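Local coordinates for probable sugar ABC transporter, sugar-binding protein (Streptococcus pneumoniae, PDB 2W7Y) that binds the blood group A-trisaccharide as the solute-binding protein of a probable sugar ABC transporter, presumably delivering captured glycan for uptake, at residues H44-S49 with P54-M59; V152-F157 with K330-D335; N180-F185 with L243-K248. All blocks are in the same frame, centred on the assembly; numbering follows the deposited sequence.

Contact 1. Residues H44-S49 with P54-M59; sequences HGYHHS and PVAKTM. With FUC (alpha-L-fucopyranose), chain C; GAL (beta-D-galactopyranose), chain B.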
loop_
_atom_site.group_PDB
_atom_site.type_symbol
_atom_site.label_atom_id
_atom_site.label_comp_id
_atom_site.label_asym_id
_atom_site.label_seq_id
_atom_site.Cartn_x
_atom_site.Cartn_y
_atom_site.Cartn_z
ATOM N N HIS A 44 4.619 -7.129 -14.296
ATOM C CA HIS A 44 3.622 -6.337 -13.560
ATOM C C HIS A 44 2.418 -7.201 -13.160
ATOM O O HIS A 44 2.253 -8.309 -13.669
ATOM C CB HIS A 44 3.168 -5.137 -14.394
ATOM C CG HIS A 44 2.415 -5.511 -15.632
ATOM N ND1 HIS A 44 3.035 -5.743 -16.841
ATOM C CD2 HIS A 44 1.090 -5.696 -15.847
ATOM C CE1 HIS A 44 2.126 -6.055 -17.748
ATOM N NE2 HIS A 44 0.937 -6.033 -17.171
ATOM N N GLY A 45 1.582 -6.694 -12.254
ATOM C CA GLY A 45 0.411 -7.436 -11.786
ATOM C C GLY A 45 -0.929 -6.991 -12.354
ATOM O O GLY A 45 -1.982 -7.322 -11.809
ATOM N N TYR A 46 -0.899 -6.248 -13.455
ATOM C CA TYR A 46 -2.125 -5.800 -14.110
ATOM C C TYR A 46 -2.554 -6.803 -15.184
ATOM O O TYR A 46 -2.367 -6.583 -16.381
ATOM C CB TYR A 46 -1.956 -4.386 -14.671
ATOM C CG TYR A 46 -1.651 -3.343 -13.614
ATOM C CD1 TYR A 46 -2.656 -2.845 -12.782
ATOM C CD2 TYR A 46 -0.357 -2.859 -13.442
ATOM C CE1 TYR A 46 -2.375 -1.891 -11.803
ATOM C CE2 TYR A 46 -0.068 -1.900 -12.468
ATOM C CZ TYR A 46 -1.080 -1.422 -11.652
ATOM O OH TYR A 46 -0.806 -0.479 -10.681
ATOM N N HIS A 47 -3.128 -7.913 -14.719
ATOM C CA HIS A 47 -3.519 -9.053 -15.559
ATOM C C HIS A 47 -5.017 -9.060 -15.854
ATOM O O HIS A 47 -5.488 -9.807 -16.707
ATOM C CB HIS A 47 -3.149 -10.356 -14.848
ATOM C CG HIS A 47 -3.753 -10.488 -13.482
ATOM N ND1 HIS A 47 -5.042 -10.934 -13.278
ATOM C CD2 HIS A 47 -3.245 -10.230 -12.254
ATOM C CE1 HIS A 47 -5.302 -10.945 -11.982
ATOM N NE2 HIS A 47 -4.229 -10.523 -11.338
ATOM N N HIS A 48 -5.748 -8.220 -15.128
ATOM C CA HIS A 48 -7.206 -8.225 -15.104
ATOM C C HIS A 48 -7.830 -7.903 -16.456
ATOM O O HIS A 48 -7.357 -7.018 -17.177
ATOM C CB HIS A 48 -7.713 -7.219 -14.059
ATOM C CG HIS A 48 -7.010 -7.313 -12.739
ATOM N ND1 HIS A 48 -7.604 -7.843 -11.614
ATOM C CD2 HIS A 48 -5.756 -6.959 -12.372
ATOM C CE1 HIS A 48 -6.748 -7.805 -10.609
ATOM N NE2 HIS A 48 -5.618 -7.276 -11.043
ATOM N N SER A 49 -8.888 -8.635 -16.795
ATOM C CA SER A 49 -9.722 -8.285 -17.932
ATOM C C SER A 49 -10.378 -6.948 -17.615
ATOM O O SER A 49 -10.661 -6.652 -16.450
ATOM C CB SER A 49 -10.783 -9.355 -18.184
ATOM O OG SER A 49 -11.802 -9.321 -17.201
ATOM N N PRO A 54 -10.965 -2.361 -15.049
ATOM C CA PRO A 54 -10.604 -1.505 -16.189
ATOM C C PRO A 54 -9.241 -0.823 -16.057
ATOM O O PRO A 54 -8.621 -0.493 -17.072
ATOM C CB PRO A 54 -11.715 -0.447 -16.201
ATOM C CG PRO A 54 -12.858 -1.092 -15.538
ATOM C CD PRO A 54 -12.271 -1.979 -14.481
ATOM N N VAL A 55 -8.792 -0.617 -14.818
ATOM C CA VAL A 55 -7.505 0.019 -14.520
ATOM C C VAL A 55 -6.335 -0.771 -15.108
ATOM O O VAL A 55 -5.379 -0.185 -15.626
ATOM C CB VAL A 55 -7.312 0.226 -12.990
ATOM C CG1 VAL A 55 -5.872 0.604 -12.654
ATOM C CG2 VAL A 55 -8.281 1.284 -12.460
ATOM N N ALA A 56 -6.428 -2.096 -15.040
ATOM C CA ALA A 56 -5.387 -2.983 -15.558
ATOM C C ALA A 56 -5.150 -2.771 -17.056
ATOM O O ALA A 56 -4.002 -2.703 -17.504
ATOM C CB ALA A 56 -5.735 -4.432 -15.271
ATOM N N LYS A 57 -6.242 -2.653 -17.811
ATOM C CA LYS A 57 -6.205 -2.422 -19.251
ATOM C C LYS A 57 -5.564 -1.072 -19.578
ATOM O O LYS A 57 -4.762 -0.970 -20.511
ATOM C CB LYS A 57 -7.625 -2.492 -19.826
ATOM C CG LYS A 57 -7.720 -3.063 -21.233
ATOM C CD LYS A 57 -7.504 -2.008 -22.295
ATOM C CE LYS A 57 -7.318 -2.635 -23.660
ATOM N NZ LYS A 57 -7.145 -1.595 -24.701
ATOM N N THR A 58 -5.929 -0.042 -18.811
ATOM C CA THR A 58 -5.325 1.283 -18.930
ATOM C C THR A 58 -3.807 1.202 -18.745
ATOM O O THR A 58 -3.054 1.766 -19.542
ATOM C CB THR A 58 -5.923 2.271 -17.906
ATOM O OG1 THR A 58 -7.345 2.340 -18.076
ATOM C CG2 THR A 58 -5.329 3.663 -18.076
HETATM N N MSE A 59 -3.373 0.488 -17.707
HETATM C CA MSE A 59 -1.950 0.301 -17.422
HETATM C C MSE A 59 -1.231 -0.434 -18.548
HETATM O O MSE A 59 -0.156 -0.015 -18.968
HETATM C CB MSE A 59 -1.752 -0.460 -16.109
HETATM C CG MSE A 59 -2.208 0.273 -14.871
HETATM SE SE MSE A 59 -1.218 1.910 -14.517
HETATM C CE MSE A 59 -1.715 2.066 -12.667
HETATM C C1 FUC C . -2.047 -4.467 -6.487
HETATM C C2 FUC C . -3.091 -5.561 -6.722
HETATM C C3 FUC C . -3.656 -5.437 -8.138
HETATM C C4 FUC C . -2.523 -5.530 -9.161
HETATM C C5 FUC C . -1.462 -4.472 -8.839
HETATM C C6 FUC C . -0.236 -4.575 -9.740
HETATM O O2 FUC C . -4.126 -5.434 -5.779
HETATM O O3 FUC C . -4.651 -6.408 -8.382
HETATM O O4 FUC C . -1.949 -6.823 -9.141
HETATM O O5 FUC C . -1.036 -4.538 -7.485
HETATM C C1 GAL B . -2.116 -1.002 -7.095
HETATM C C2 GAL B . -1.829 -2.109 -6.078
HETATM C C3 GAL B . -2.029 -1.597 -4.649
HETATM C C4 GAL B . -1.321 -0.257 -4.416
HETATM C C5 GAL B . -1.748 0.730 -5.512
HETATM C C6 GAL B . -1.114 2.118 -5.388
HETATM O O1 GAL B . -1.659 -1.419 -8.362
HETATM O O2 GAL B . -2.707 -3.183 -6.343
HETATM O O3 GAL B . -1.592 -2.568 -3.726
HETATM O O4 GAL B . 0.072 -0.467 -4.417
HETATM O O5 GAL B . -1.429 0.191 -6.781
HETATM O O6 GAL B . -1.922 3.055 -6.076
#
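With CG anti to the carbonyl carbon in both residues (chi1 -61° in Tyr46, -66° in Met59), the phenol ring and the selenomethionine chain are brought together across the turn from 44-49 to helix 54-69. This is a beta-loop-alpha connection of the solute-binding fold, and its loop forms one wall of the glycan pocket. The Tyr46 ring is sandwiched. Met59 CG sits almost on the ring normal, 3.6 Å from the centroid, a CH-pi contact over the centre of one face, while FUC C6 lies over the centre of the opposite face, the methyl of fucose meeting an aromatic platform. Beyond CG the Met59 chain bends at chi2, putting SE above the same face at 4.7 Å from the centroid, a Met-aromatic contact. Nearer the backbone, Tyr46 CB rests against Ala56 CA and CB, both at 3.8 Å, where the loop runs closest to the first turn of the helix. Ala56 CB also fills the angle between Tyr46 and His48, reaching His48 CB at 3.6 Å. The backbone carbonyls of Tyr46 and His48 both accept from Arg60 NH1, tying the loop to the next turn of the helix. Three polar groups of the loop then read the sugars: Gly45 O accepts from FUC O4 at 2.7 Å, His48 NE2 pairs with FUC O3 at the edge of its imidazole at 3.0 Å, and, at the end of the sandwiched ring, Tyr46 OH is hydrogen-bonded to GAL O1 at 2.6 Å.

Contact 2. Residues V152-F157 with K330-D335; sequences VHEQLF and KYMTSD. With GAL (beta-D-galactopyranose), chain B; A2G (2-acetamido-2-deoxy-alpha-D-galactopyranose), chain D.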
loop_
_atom_site.group_PDB
_atom_site.type_symbol
_atom_site.label_atom_id
_atom_site.label_comp_id
_atom_site.label_asym_id
_atom_site.label_seq_id
_atom_site.Cartn_x
_atom_site.Cartn_y
_atom_site.Cartn_z
ATOM N N VAL A 152 11.132 2.812 -7.504
ATOM C CA VAL A 152 10.266 3.985 -7.636
ATOM C C VAL A 152 8.842 3.566 -7.992
ATOM O O VAL A 152 8.597 3.005 -9.060
ATOM C CB VAL A 152 10.799 5.010 -8.678
ATOM C CG1 VAL A 152 9.799 6.146 -8.886
ATOM C CG2 VAL A 152 12.153 5.573 -8.258
ATOM N N HIS A 153 7.911 3.847 -7.086
ATOM C CA HIS A 153 6.502 3.546 -7.290
ATOM C C HIS A 153 5.821 4.741 -7.962
ATOM O O HIS A 153 5.752 5.831 -7.385
ATOM C CB HIS A 153 5.858 3.213 -5.938
ATOM C CG HIS A 153 4.600 2.402 -6.029
ATOM N ND1 HIS A 153 3.762 2.214 -4.948
ATOM C CD2 HIS A 153 4.029 1.740 -7.063
ATOM C CE1 HIS A 153 2.736 1.464 -5.312
ATOM N NE2 HIS A 153 2.872 1.166 -6.591
ATOM N N GLU A 154 5.342 4.544 -9.192
ATOM C CA GLU A 154 4.624 5.591 -9.938
ATOM C C GLU A 154 3.281 5.991 -9.322
ATOM O O GLU A 154 2.753 7.062 -9.617
ATOM C CB GLU A 154 4.441 5.221 -11.422
ATOM C CG GLU A 154 4.761 3.786 -11.787
ATOM C CD GLU A 154 3.558 2.871 -11.908
ATOM O OE1 GLU A 154 2.471 3.163 -11.365
ATOM O OE2 GLU A 154 3.721 1.819 -12.561
ATOM N N GLN A 155 2.734 5.116 -8.483
ATOM C CA GLN A 155 1.534 5.403 -7.712
ATOM C C GLN A 155 1.910 5.384 -6.243
ATOM O O GLN A 155 2.462 4.400 -5.760
ATOM C CB GLN A 155 0.487 4.326 -7.947
ATOM C CG GLN A 155 -0.093 4.283 -9.331
ATOM C CD GLN A 155 -0.807 2.980 -9.605
ATOM O OE1 GLN A 155 -0.429 2.249 -10.509
ATOM N NE2 GLN A 155 -1.838 2.677 -8.819
ATOM N N LEU A 156 1.608 6.463 -5.532
ATOM C CA LEU A 156 1.942 6.563 -4.118
ATOM C C LEU A 156 1.051 5.694 -3.234
ATOM O O LEU A 156 -0.146 5.560 -3.481
ATOM C CB LEU A 156 1.881 8.024 -3.668
ATOM C CG LEU A 156 3.170 8.846 -3.573
ATOM C CD1 LEU A 156 4.323 8.320 -4.434
ATOM C CD2 LEU A 156 2.871 10.301 -3.882
ATOM N N PHE A 157 1.654 5.111 -2.201
ATOM C CA PHE A 157 0.932 4.298 -1.232
ATOM C C PHE A 157 0.231 5.203 -0.217
ATOM O O PHE A 157 0.504 5.160 0.988
ATOM C CB PHE A 157 1.873 3.304 -0.541
ATOM C CG PHE A 157 1.245 1.963 -0.286
ATOM C CD1 PHE A 157 1.360 0.942 -1.224
ATOM C CD2 PHE A 157 0.519 1.726 0.876
ATOM C CE1 PHE A 157 0.771 -0.299 -1.004
ATOM C CE2 PHE A 157 -0.068 0.488 1.101
ATOM C CZ PHE A 157 0.053 -0.525 0.160
ATOM N N LYS A 330 11.577 6.848 -16.511
ATOM C CA LYS A 330 11.350 8.220 -16.967
ATOM C C LYS A 330 9.948 8.393 -17.562
ATOM O O LYS A 330 9.260 9.381 -17.288
ATOM C CB LYS A 330 12.423 8.582 -18.005
ATOM C CG LYS A 330 12.215 9.880 -18.779
ATOM C CD LYS A 330 13.031 11.016 -18.192
ATOM C CE LYS A 330 13.365 12.053 -19.248
ATOM N NZ LYS A 330 14.479 11.606 -20.134
ATOM N N TYR A 331 9.540 7.420 -18.374
ATOM C CA TYR A 331 8.244 7.430 -19.049
ATOM C C TYR A 331 7.064 7.322 -18.069
ATOM O O TYR A 331 6.138 8.138 -18.111
ATOM C CB TYR A 331 8.208 6.308 -20.090
ATOM C CG TYR A 331 6.854 6.016 -20.695
ATOM C CD1 TYR A 331 6.367 6.766 -21.768
ATOM C CD2 TYR A 331 6.065 4.969 -20.211
ATOM C CE1 TYR A 331 5.122 6.489 -22.335
ATOM C CE2 TYR A 331 4.824 4.685 -20.764
ATOM C CZ TYR A 331 4.359 5.445 -21.828
ATOM O OH TYR A 331 3.131 5.164 -22.381
HETATM N N MSE A 332 7.114 6.322 -17.188
HETATM C CA MSE A 332 6.035 6.062 -16.226
HETATM C C MSE A 332 5.877 7.185 -15.211
HETATM O O MSE A 332 4.870 7.276 -14.513
HETATM C CB MSE A 332 6.278 4.740 -15.493
HETATM C CG MSE A 332 6.065 3.496 -16.344
HETATM SE SE MSE A 332 4.309 3.395 -17.212
HETATM C CE MSE A 332 3.168 3.280 -15.629
ATOM N N THR A 333 6.883 8.045 -15.164
ATOM C CA THR A 333 7.013 9.079 -14.154
ATOM C C THR A 333 6.894 10.482 -14.793
ATOM O O THR A 333 6.976 11.509 -14.114
ATOM C CB THR A 333 8.305 8.790 -13.322
ATOM O OG1 THR A 333 7.944 8.101 -12.115
ATOM C CG2 THR A 333 9.085 10.015 -12.981
ATOM N N SER A 334 6.639 10.500 -16.102
ATOM C CA SER A 334 6.481 11.740 -16.863
ATOM C C SER A 334 5.137 12.434 -16.616
ATOM O O SER A 334 4.169 11.803 -16.185
ATOM C CB SER A 334 6.673 11.480 -18.363
ATOM O OG SER A 334 5.669 10.621 -18.869
ATOM N N ASP A 335 5.101 13.734 -16.912
ATOM C CA ASP A 335 3.920 14.581 -16.714
ATOM C C ASP A 335 2.646 14.016 -17.345
ATOM O O ASP A 335 1.595 13.981 -16.703
ATOM C CB ASP A 335 4.180 15.996 -17.251
ATOM C CG ASP A 335 5.106 16.814 -16.357
ATOM O OD1 ASP A 335 5.536 16.307 -15.296
ATOM O OD2 ASP A 335 5.399 17.976 -16.719
HETATM C C1 GAL B . -2.116 -1.002 -7.095
HETATM C C2 GAL B . -1.829 -2.109 -6.078
HETATM C C3 GAL B . -2.029 -1.597 -4.649
HETATM C C4 GAL B . -1.321 -0.257 -4.416
HETATM C C5 GAL B . -1.748 0.730 -5.512
HETATM C C6 GAL B . -1.114 2.118 -5.388
HETATM O O1 GAL B . -1.659 -1.419 -8.362
HETATM O O2 GAL B . -2.707 -3.183 -6.343
HETATM O O3 GAL B . -1.592 -2.568 -3.726
HETATM O O4 GAL B . 0.072 -0.467 -4.417
HETATM O O5 GAL B . -1.429 0.191 -6.781
HETATM O O6 GAL B . -1.922 3.055 -6.076
HETATM O O5 A2G D . -3.570 -2.732 -2.401
HETATM C C1 A2G D . -2.121 -2.744 -2.516
HETATM C C2 A2G D . -1.598 -3.896 -1.672
HETATM N N2 A2G D . -0.142 -4.003 -1.765
HETATM C C3 A2G D . -2.197 -5.215 -2.178
HETATM O O3 A2G D . -1.642 -6.318 -1.458
HETATM C C4 A2G D . -3.723 -5.185 -2.077
HETATM O O4 A2G D . -4.126 -5.098 -0.704
HETATM C C5 A2G D . -4.243 -3.967 -2.851
HETATM C C6 A2G D . -5.757 -3.817 -2.727
HETATM O O6 A2G D . -6.146 -2.601 -3.369
HETATM C C7 A2G D . 0.632 -4.029 -0.686
HETATM O O7 A2G D . 0.225 -3.936 0.472
HETATM C C8 A2G D . 2.121 -4.171 -0.990
#
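Glu154 and Met332 meet where the loop 152-157 passes the C-terminal end of helix 319-332, in a buried contact made by van der Waals touch. The selenomethionine methyl CE lies 3.4 Å from Glu154 OE2 and 3.8 Å from Glu154 CD, so a carboxylate oxygen faces an apolar methyl. Closer to the main chain, Glu154 CB approaches Met332 O at 3.7 Å. The Met332 chain is bent at both chi2 and chi3 (-54° and -64°), folding CE back onto the acid as the two side chains pass at a slant. Beside this pair Val152 CG1 stands 4.2 Å from Thr333 OG1, a hydroxyl buried with no hydrogen-bonding partner in the model. Further out, Ser334 N and OG both bond to Tyr331 O at the end of helix 319-332, the OG at 2.6 Å, and Ser334 is itself the N-cap of helix 335-343. From that helix Gln338 NE2 bonds to Met332 O, and backbone bonding of Glu154 to Ser350 holds the loop. On either side of Glu154 in sequence, His153 and Gln155 face the galactose, and Phe157 follows in strand 157-164. Gln155 NE2 makes a weak bond to GAL O6 at 2.8 Å, His153 presents a ring edge to GAL O4, and Phe157 CZ lies 3.4 Å from A2G O7 at its ring edge. Together they line the glycan pocket of this solute-binding protein, with Glu154 packed behind on helix 319-332.

Contact 3. Residues N180-F185 with L243-K248; sequences NTWDDF and LKMVMK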
loop_
_atom_site.group_PDB
_atom_site.type_symbol
_atom_site.label_atom_id
_atom_site.label_comp_id
_atom_site.label_asym_id
_atom_site.label_seq_id
_atom_site.Cartn_x
_atom_site.Cartn_y
_atom_site.Cartn_z
ATOM N N ASN A 180 -11.301 10.206 18.021
ATOM C CA ASN A 180 -10.161 10.896 18.621
ATOM C C ASN A 180 -9.210 9.948 19.333
ATOM O O ASN A 180 -8.024 10.244 19.474
ATOM C CB ASN A 180 -10.642 11.988 19.574
ATOM C CG ASN A 180 -11.330 13.125 18.846
ATOM O OD1 ASN A 180 -10.904 13.531 17.763
ATOM N ND2 ASN A 180 -12.401 13.645 19.435
ATOM N N THR A 181 -9.746 8.814 19.778
ATOM C CA THR A 181 -8.967 7.772 20.443
ATOM C C THR A 181 -9.266 6.391 19.848
ATOM O O THR A 181 -10.235 6.218 19.104
ATOM C CB THR A 181 -9.246 7.722 21.973
ATOM O OG1 THR A 181 -10.653 7.578 22.203
ATOM C CG2 THR A 181 -8.737 8.981 22.677
ATOM N N TRP A 182 -8.424 5.417 20.189
ATOM C CA TRP A 182 -8.629 4.019 19.811
ATOM C C TRP A 182 -9.948 3.472 20.362
ATOM O O TRP A 182 -10.655 2.733 19.674
ATOM C CB TRP A 182 -7.458 3.162 20.303
ATOM C CG TRP A 182 -7.598 1.703 19.976
ATOM C CD1 TRP A 182 -7.985 0.708 20.825
ATOM C CD2 TRP A 182 -7.364 1.081 18.706
ATOM N NE1 TRP A 182 -8.001 -0.499 20.165
ATOM C CE2 TRP A 182 -7.628 -0.299 18.862
ATOM C CE3 TRP A 182 -6.963 1.556 17.448
ATOM C CZ2 TRP A 182 -7.496 -1.211 17.809
ATOM C CZ3 TRP A 182 -6.832 0.644 16.400
ATOM C CH2 TRP A 182 -7.099 -0.723 16.591
ATOM N N ASP A 183 -10.268 3.842 21.601
ATOM C CA ASP A 183 -11.505 3.422 22.258
ATOM C C ASP A 183 -12.770 3.894 21.530
ATOM O O ASP A 183 -13.766 3.172 21.500
ATOM C CB ASP A 183 -11.511 3.860 23.728
ATOM C CG ASP A 183 -10.528 3.057 24.591
ATOM O OD1 ASP A 183 -10.301 3.448 25.754
ATOM O OD2 ASP A 183 -9.984 2.034 24.120
ATOM N N ASP A 184 -12.722 5.086 20.932
ATOM C CA ASP A 184 -13.818 5.584 20.087
ATOM C C ASP A 184 -14.068 4.671 18.887
ATOM O O ASP A 184 -15.218 4.413 18.521
ATOM C CB ASP A 184 -13.528 7.003 19.581
ATOM C CG ASP A 184 -13.573 8.053 20.682
ATOM O OD1 ASP A 184 -14.299 7.875 21.686
ATOM O OD2 ASP A 184 -12.884 9.082 20.523
ATOM N N PHE A 185 -12.981 4.206 18.272
ATOM C CA PHE A 185 -13.037 3.292 17.135
ATOM C C PHE A 185 -13.641 1.939 17.519
ATOM O O PHE A 185 -14.513 1.430 16.818
ATOM C CB PHE A 185 -11.635 3.118 16.536
ATOM C CG PHE A 185 -11.484 1.903 15.653
ATOM C CD1 PHE A 185 -12.139 1.823 14.427
ATOM C CD2 PHE A 185 -10.666 0.844 16.045
ATOM C CE1 PHE A 185 -11.998 0.713 13.615
ATOM C CE2 PHE A 185 -10.514 -0.279 15.230
ATOM C CZ PHE A 185 -11.182 -0.344 14.016
ATOM N N LEU A 243 0.211 -4.043 19.295
ATOM C CA LEU A 243 -0.048 -5.444 19.005
ATOM C C LEU A 243 -1.285 -5.948 19.757
ATOM O O LEU A 243 -2.172 -6.554 19.154
ATOM C CB LEU A 243 1.188 -6.264 19.386
ATOM C CG LEU A 243 1.773 -7.348 18.478
ATOM C CD1 LEU A 243 1.799 -6.949 16.994
ATOM C CD2 LEU A 243 3.171 -7.695 18.968
ATOM N N LYS A 244 -1.351 -5.652 21.059
ATOM C CA LYS A 244 -2.423 -6.127 21.941
ATOM C C LYS A 244 -3.787 -5.478 21.666
ATOM O O LYS A 244 -4.809 -6.168 21.636
ATOM C CB LYS A 244 -2.027 -5.938 23.410
ATOM C CG LYS A 244 -2.992 -6.569 24.401
ATOM C CD LYS A 244 -2.510 -6.410 25.830
ATOM C CE LYS A 244 -3.592 -6.819 26.812
ATOM N NZ LYS A 244 -3.139 -6.722 28.226
HETATM N N MSE A 245 -3.787 -4.158 21.479
HETATM C CA MSE A 245 -4.985 -3.395 21.120
HETATM C C MSE A 245 -5.665 -3.928 19.861
HETATM O O MSE A 245 -6.885 -4.093 19.832
HETATM C CB MSE A 245 -4.622 -1.927 20.889
HETATM C CG MSE A 245 -4.577 -1.067 22.131
HETATM SE SE MSE A 245 -3.374 0.439 21.836
HETATM C CE MSE A 245 -4.326 1.841 22.811
ATOM N N VAL A 246 -4.860 -4.187 18.832
ATOM C CA VAL A 246 -5.349 -4.610 17.515
ATOM C C VAL A 246 -5.838 -6.064 17.537
ATOM O O VAL A 246 -6.902 -6.366 16.996
ATOM C CB VAL A 246 -4.273 -4.381 16.409
ATOM C CG1 VAL A 246 -4.754 -4.866 15.050
ATOM C CG2 VAL A 246 -3.904 -2.908 16.331
HETATM N N MSE A 247 -5.067 -6.942 18.181
HETATM C CA MSE A 247 -5.433 -8.350 18.360
HETATM C C MSE A 247 -6.737 -8.551 19.131
HETATM O O MSE A 247 -7.510 -9.447 18.812
HETATM C CB MSE A 247 -4.306 -9.115 19.054
HETATM C CG MSE A 247 -3.119 -9.406 18.161
HETATM SE SE MSE A 247 -1.692 -10.313 19.119
HETATM C CE MSE A 247 -0.593 -10.814 17.595
ATOM N N LYS A 248 -6.965 -7.723 20.149
ATOM C CA LYS A 248 -8.215 -7.734 20.911
ATOM C C LYS A 248 -9.399 -7.338 20.034
ATOM O O LYS A 248 -10.484 -7.922 20.138
ATOM C CB LYS A 248 -8.124 -6.785 22.111
ATOM C CG LYS A 248 -7.395 -7.355 23.318
ATOM C CD LYS A 248 -7.092 -6.271 24.342
ATOM C CE LYS A 248 -8.361 -5.695 24.967
ATOM N NZ LYS A 248 -8.075 -4.499 25.815
HETATM O O HOH W 1 -8.568 -2.993 21.487
#
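Trp182 crosses from the first turn of helix 182-193 to the flank of helix 237-252, a helix-helix contact. With CG anti to the backbone N (chi1 179°), CB carries the indole out toward the second helix. CD1 passes Met245 CG at 4.1 Å. NE1 follows, with Met245 CB 3.7 Å away over the ring face, a CH-pi contact displaced toward the rim of the indole. The chain continues above the pyrrole ring, where Met245 SE, of a selenomethionine, stands 4.8 Å from the centroid in a Met-aromatic contact. On the six-membered ring, next to CE2, CZ2 lies 3.6 Å from Met245 O, and CH2, at the far end, reaches Val246 CG2 at 3.9 Å, the valine meeting the indole at about a right angle. Phe185 CD2, one turn along the same helix, lies against the opposite indole face, so the ring is held between its own helix and the other. Val214 of helix 207-215 touches both Trp182 and Val246. At the start of helix 182-193, Thr181 and Asp184 form a capping box; Asp184 OD2 is met by Thr181 N from above the carboxylate plane, and the return bond from Asp184 N to Thr181 OG1 is weak. In the indole plane, a water accepts from Trp182 NE1 at 2.9 Å and donates to Met245 O at 2.6 Å, bridging the two helices.

Contacts 1 and 2 are neighbours, their centres about 16 Å apart, and they meet through Tyr46 and Gln155, whose OH and OE1 share a weak, probable hydrogen bond; both touch the galactose. Helix 54-69, part of contact 1, also packs on contact 2, where Tyr63 touches Met332. Contact 3 lies on the opposite side of the chain's centre, about 36 and 35 Å from the centres of contacts 1 and 2. Along the chain, contact 1 closes before the others open, and contact 3 is nested inside the long loop closed by contact 2. The first two therefore build neighbouring parts of the glycan pocket, while the third joins two helices remote from it.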